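Local coordinates for 14L protein (Yaba-like disease virus, PDB 4EKX) that probably binds interleukin-18 and blocks its signalling as a secreted viral decoy, at residues D[43-46]-D[47-50]. The protein carries 2 engineered substitutions. Residues are numbered along the deposited sequence; the frame is centred on the assembly and turned at random.
Sequences KTVD and QLPP
The short 3-10 turn that follows edge strand 43-44 illustrates how a glutamine can bind back to the residue at which a turn begins, here Q47 to T44. The amide oxygen of Q47 takes two hydrogen bonds from this one residue. T44 N donates to Q47 OE1 at 2.9 Å, reaching it from above the amide carbonyl plane, while T44 OG1 donates at 3.0 Å to Q47 OE1 within that plane, on a lone pair. With chi1 at 67°, the threonine hydroxyl sits between its own N and carbonyl carbon, which brings it beside N, where both can reach the same acceptor. The backbone closes the turn: Q47 N bonds to T44 O (3.0 Å), and L48 N to V45 O (3.1 Å). Beyond it, L48 CD2 lies against K43 CB at 4.0 Å, and L48 CD1 approaches V45 CG1 more loosely at 4.4 Å. V45 touches E56 and L48 touches Y54, both on strand 54-58. D46 OD2 pairs in a salt bridge with a basic side chain of another protein's chain, which also packs aromatic side-chain surface on T44, D46 and Q47. Two donors on OE1 should fix the rotation of the Q47 amide, at a residue that the other protein packs against.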
loop_
_atom_site.group_PDB
_atom_site.type_symbol
_atom_site.label_atom_id
_atom_site.label_comp_id
_atom_site.label_asym_id
_atom_site.label_seq_id
_atom_site.Cartn_x
_atom_site.Cartn_y
_atom_site.Cartn_z
ATOM N N LYS D 43 -20.541 6.381 15.243
ATOM C CA LYS D 43 -19.872 7.605 14.826
ATOM C C LYS D 43 -18.927 7.405 13.638
ATOM O O LYS D 43 -17.955 6.668 13.734
ATOM C CB LYS D 43 -19.107 8.189 16.027
ATOM C CG LYS D 43 -19.992 8.496 17.229
ATOM C CD LYS D 43 -20.946 9.633 16.929
ATOM C CE LYS D 43 -21.732 10.053 18.171
ATOM N NZ LYS D 43 -22.392 8.898 18.852
ATOM N N THR D 44 -19.228 8.048 12.513
ATOM C CA THR D 44 -18.220 8.195 11.478
ATOM C C THR D 44 -17.180 9.161 12.027
ATOM O O THR D 44 -17.458 9.912 12.973
ATOM C CB THR D 44 -18.779 8.772 10.173
ATOM O OG1 THR D 44 -19.192 10.128 10.378
ATOM C CG2 THR D 44 -19.946 7.929 9.670
ATOM N N VAL D 45 -16.000 9.157 11.416
ATOM C CA VAL D 45 -14.900 10.013 11.863
ATOM C C VAL D 45 -15.297 11.488 11.765
ATOM O O VAL D 45 -14.903 12.304 12.596
ATOM C CB VAL D 45 -13.610 9.712 11.055
ATOM C CG1 VAL D 45 -12.466 10.643 11.469
ATOM C CG2 VAL D 45 -13.198 8.260 11.270
ATOM N N ASP D 46 -16.107 11.814 10.762
ATOM C CA ASP D 46 -16.606 13.173 10.555
ATOM C C ASP D 46 -17.355 13.703 11.774
ATOM O O ASP D 46 -17.409 14.914 12.009
ATOM C CB ASP D 46 -17.555 13.206 9.347
ATOM C CG ASP D 46 -16.938 12.579 8.103
ATOM O OD1 ASP D 46 -16.751 13.303 7.104
ATOM O OD2 ASP D 46 -16.622 11.369 8.136
ATOM N N GLN D 47 -17.935 12.795 12.548
ATOM C CA GLN D 47 -18.773 13.198 13.685
ATOM C C GLN D 47 -18.016 13.406 14.996
ATOM O O GLN D 47 -18.556 13.969 15.957
ATOM C CB GLN D 47 -19.882 12.172 13.890
ATOM C CG GLN D 47 -20.864 12.105 12.737
ATOM C CD GLN D 47 -21.756 10.894 12.845
ATOM O OE1 GLN D 47 -21.462 9.848 12.263
ATOM N NE2 GLN D 47 -22.838 11.017 13.617
ATOM N N LEU D 48 -16.766 12.962 15.037
ATOM C CA LEU D 48 -15.963 13.071 16.259
ATOM C C LEU D 48 -15.556 14.507 16.578
ATOM O O LEU D 48 -15.372 15.331 15.681
ATOM C CB LEU D 48 -14.713 12.195 16.145
ATOM C CG LEU D 48 -15.010 10.719 15.877
ATOM C CD1 LEU D 48 -13.719 9.949 15.657
ATOM C CD2 LEU D 48 -15.794 10.150 17.051
ATOM N N PRO D 49 -15.401 14.811 17.869
ATOM C CA PRO D 49 -14.933 16.153 18.228
ATOM C C PRO D 49 -13.511 16.362 17.702
ATOM O O PRO D 49 -12.812 15.391 17.405
ATOM C CB PRO D 49 -14.976 16.146 19.760
ATOM C CG PRO D 49 -14.856 14.711 20.147
ATOM C CD PRO D 49 -15.465 13.898 19.023
ATOM N N PRO D 50 -13.090 17.623 17.560
ATOM C CA PRO D 50 -11.723 17.857 17.090
ATOM C C PRO D 50 -10.697 17.279 18.066
ATOM O O PRO D 50 -10.962 17.203 19.268
ATOM C CB PRO D 50 -11.624 19.385 17.046
ATOM C CG PRO D 50 -12.684 19.867 17.984
ATOM C CD PRO D 50 -13.795 18.873 17.888
#